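Local coordinates for chitin oligosaccahride binding protein NagB1 (PDB 7EHP) that binds N,N'-diacetylchitobiose and N,N',N''-triacetylchitotriose as an extracellular solute-binding protein, probably delivering them to a transport system for uptake, at residues V14-K19 against L317-I322. Numbering follows the deposited sequence.
Sequences VRLRLK and LKESGI. With NAG (2-acetamido-2-deoxy-beta-D-glucopyranose), chain C.
Arg17 lays one face of its guanidinium on Ile322 while both terminal nitrogens reach the same sugar oxygen. CG1 of Ile322 sits over the centre of the group, 3.5 Å from Arg17 CZ. CD1 of the same isoleucine lies 3.6 Å from Arg17 NE. The acetamide oxygen O7 of the NAG lies at the guanidinium edge, in its plane. It accepts a hydrogen bond from Arg17 NH1 at 3.0 Å and another from Arg17 NH2 at 2.9 Å. Both bonds are bent, with N-H...O angles of 144° and 149°. The arginine chain turns at CG-CD (chi3 81°), which helps bring its end over Ile322. With alanine at this position, O7 would probably lose both donors and Ile322 its flat cover.

Nearer the backbone, Ser320 OG lies loosely against Leu16 CB (3.9 Å) and Arg17 CG (4.0 Å). Leu16 CD1 rests 3.8 Å from the carbonyl oxygen of Glu319. No direct hydrogen bond joins the two segments. A water instead donates to Leu16 O and, at 2.6 Å, to Glu319 OE2. The other carboxylate oxygen, OE1, forms a salt bridge with Arg315. Past helix 310-320, Gly321 has positive phi, which favours glycine, and the chain then places Ile322 against the Arg17 guanidinium.

Asp44 and Asn284 also hydrogen-bond this NAG. The contact joins helix 15-31 to helix 310-320. It contributes Arg17, backed by Ile322 as a second-shell residue, to the chitin-oligosaccharide pocket of a periplasmic-binding-protein-like fold.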
loop_
_atom_site.group_PDB
_atom_site.type_symbol
_atom_site.label_atom_id
_atom_site.label_comp_id
_atom_site.label_asym_id
_atom_site.label_seq_id
_atom_site.Cartn_x
_atom_site.Cartn_y
_atom_site.Cartn_z
ATOM N N VAL A 14 2.777 -9.385 -11.942
ATOM C CA VAL A 14 1.395 -9.454 -11.440
ATOM C C VAL A 14 0.423 -9.866 -12.546
ATOM O O VAL A 14 -0.757 -9.493 -12.522
ATOM C CB VAL A 14 0.937 -8.132 -10.787
ATOM C CG1 VAL A 14 1.800 -7.796 -9.561
ATOM C CG2 VAL A 14 0.888 -6.964 -11.798
ATOM N N ARG A 15 0.906 -10.662 -13.504
ATOM C CA ARG A 15 0.078 -11.082 -14.632
ATOM C C ARG A 15 -1.214 -11.764 -14.182
ATOM O O ARG A 15 -2.279 -11.538 -14.770
ATOM C CB ARG A 15 0.894 -12.001 -15.547
ATOM C CG ARG A 15 0.101 -12.700 -16.647
ATOM C CD ARG A 15 -0.485 -11.729 -17.667
ATOM N NE ARG A 15 -1.537 -12.365 -18.463
ATOM C CZ ARG A 15 -2.568 -11.713 -19.006
ATOM N NH1 ARG A 15 -2.683 -10.393 -18.860
ATOM N NH2 ARG A 15 -3.479 -12.381 -19.712
ATOM N N LEU A 16 -1.159 -12.599 -13.143
ATOM C CA LEU A 16 -2.391 -13.270 -12.721
ATOM C C LEU A 16 -3.459 -12.268 -12.284
ATOM O O LEU A 16 -4.655 -12.483 -12.534
ATOM C CB LEU A 16 -2.100 -14.263 -11.595
ATOM C CG LEU A 16 -1.323 -15.502 -12.042
ATOM C CD1 LEU A 16 -0.810 -16.249 -10.822
ATOM C CD2 LEU A 16 -2.195 -16.411 -12.912
ATOM N N ARG A 17 -3.047 -11.153 -11.664
ATOM C CA ARG A 17 -4.017 -10.127 -11.272
ATOM C C ARG A 17 -4.650 -9.459 -12.492
ATOM O O ARG A 17 -5.846 -9.147 -12.475
ATOM C CB ARG A 17 -3.355 -9.078 -10.380
ATOM C CG ARG A 17 -2.802 -9.637 -9.070
ATOM C CD ARG A 17 -2.435 -8.524 -8.104
ATOM N NE ARG A 17 -3.600 -8.017 -7.383
ATOM C CZ ARG A 17 -3.532 -7.135 -6.391
ATOM N NH1 ARG A 17 -2.352 -6.663 -6.016
ATOM N NH2 ARG A 17 -4.636 -6.712 -5.783
ATOM N N LEU A 18 -3.868 -9.222 -13.555
ATOM C CA LEU A 18 -4.451 -8.658 -14.770
ATOM C C LEU A 18 -5.342 -9.677 -15.473
ATOM O O LEU A 18 -6.432 -9.337 -15.953
ATOM C CB LEU A 18 -3.367 -8.167 -15.721
ATOM C CG LEU A 18 -3.823 -7.522 -17.041
ATOM C CD1 LEU A 18 -4.973 -6.518 -16.870
ATOM C CD2 LEU A 18 -2.634 -6.882 -17.749
ATOM N N LYS A 19 -4.891 -10.926 -15.544
ATOM C CA LYS A 19 -5.715 -11.981 -16.118
ATOM C C LYS A 19 -7.068 -12.072 -15.418
ATOM O O LYS A 19 -8.094 -12.303 -16.073
ATOM C CB LYS A 19 -4.966 -13.313 -16.053
ATOM C CG LYS A 19 -5.740 -14.492 -16.618
ATOM C CD LYS A 19 -6.181 -14.241 -18.057
ATOM C CE LYS A 19 -6.472 -15.567 -18.766
ATOM N NZ LYS A 19 -7.751 -16.141 -18.263
ATOM N N LEU A 317 -6.600 -14.343 -3.440
ATOM C CA LEU A 317 -5.879 -14.808 -2.258
ATOM C C LEU A 317 -5.057 -16.049 -2.584
ATOM O O LEU A 317 -3.862 -16.118 -2.273
ATOM C CB LEU A 317 -6.862 -15.100 -1.120
ATOM C CG LEU A 317 -6.219 -15.773 0.095
ATOM C CD1 LEU A 317 -5.179 -14.830 0.717
ATOM C CD2 LEU A 317 -7.261 -16.177 1.134
ATOM N N LYS A 318 -5.692 -17.030 -3.231
ATOM C CA LYS A 318 -5.047 -18.295 -3.563
ATOM C C LYS A 318 -3.962 -18.106 -4.612
ATOM O O LYS A 318 -2.875 -18.686 -4.501
ATOM C CB LYS A 318 -6.111 -19.278 -4.057
ATOM C CG LYS A 318 -5.651 -20.699 -4.367
ATOM C CD LYS A 318 -6.738 -21.430 -5.161
ATOM C CE LYS A 318 -6.448 -22.909 -5.357
ATOM N NZ LYS A 318 -7.544 -23.566 -6.146
ATOM N N GLU A 319 -4.241 -17.292 -5.635
ATOM C CA GLU A 319 -3.329 -17.135 -6.763
ATOM C C GLU A 319 -2.153 -16.221 -6.455
ATOM O O GLU A 319 -1.055 -16.412 -6.991
ATOM C CB GLU A 319 -4.089 -16.566 -7.956
ATOM C CG GLU A 319 -4.890 -17.575 -8.723
ATOM C CD GLU A 319 -5.529 -16.969 -9.940
ATOM O OE1 GLU A 319 -6.215 -17.721 -10.675
ATOM O OE2 GLU A 319 -5.361 -15.739 -10.146
ATOM N N SER A 320 -2.367 -15.214 -5.627
ATOM C CA SER A 320 -1.422 -14.126 -5.548
ATOM C C SER A 320 -1.192 -13.623 -4.132
ATOM O O SER A 320 -0.388 -12.710 -3.958
ATOM C CB SER A 320 -1.891 -12.970 -6.448
ATOM O OG SER A 320 -1.767 -13.278 -7.830
ATOM N N GLY A 321 -1.865 -14.182 -3.127
ATOM C CA GLY A 321 -1.630 -13.819 -1.743
ATOM C C GLY A 321 -2.323 -12.561 -1.277
ATOM O O GLY A 321 -2.078 -12.113 -0.148
ATOM N N ILE A 322 -3.181 -11.970 -2.103
ATOM C CA ILE A 322 -3.821 -10.719 -1.714
ATOM C C ILE A 322 -4.896 -10.980 -0.670
ATOM O O ILE A 322 -5.842 -11.743 -0.903
ATOM C CB ILE A 322 -4.363 -9.966 -2.939
ATOM C CG1 ILE A 322 -3.188 -9.442 -3.777
ATOM C CG2 ILE A 322 -5.224 -8.806 -2.524
ATOM C CD1 ILE A 322 -2.709 -10.334 -4.755
HETATM C C1 NAG C . -1.391 -2.569 -5.427
HETATM C C2 NAG C . -2.053 -2.363 -4.067
HETATM C C3 NAG C . -1.725 -0.969 -3.530
HETATM C C4 NAG C . -0.229 -0.655 -3.630
HETATM C C5 NAG C . 0.335 -1.075 -4.995
HETATM C C6 NAG C . 1.835 -0.930 -5.145
HETATM C C7 NAG C . -4.095 -3.742 -4.040
HETATM C C8 NAG C . -5.595 -3.726 -4.100
HETATM N N2 NAG C . -3.495 -2.550 -4.139
HETATM O O1 NAG C . -1.728 -3.817 -5.927
HETATM O O3 NAG C . -2.195 -0.873 -2.187
HETATM O O4 NAG C . -0.094 0.761 -3.588
HETATM O O5 NAG C . 0.007 -2.439 -5.290
HETATM O O6 NAG C . 2.202 -1.039 -6.519
HETATM O O7 NAG C . -3.460 -4.789 -3.920
HETATM O O HOH W 1 -5.648 -15.084 -12.631
#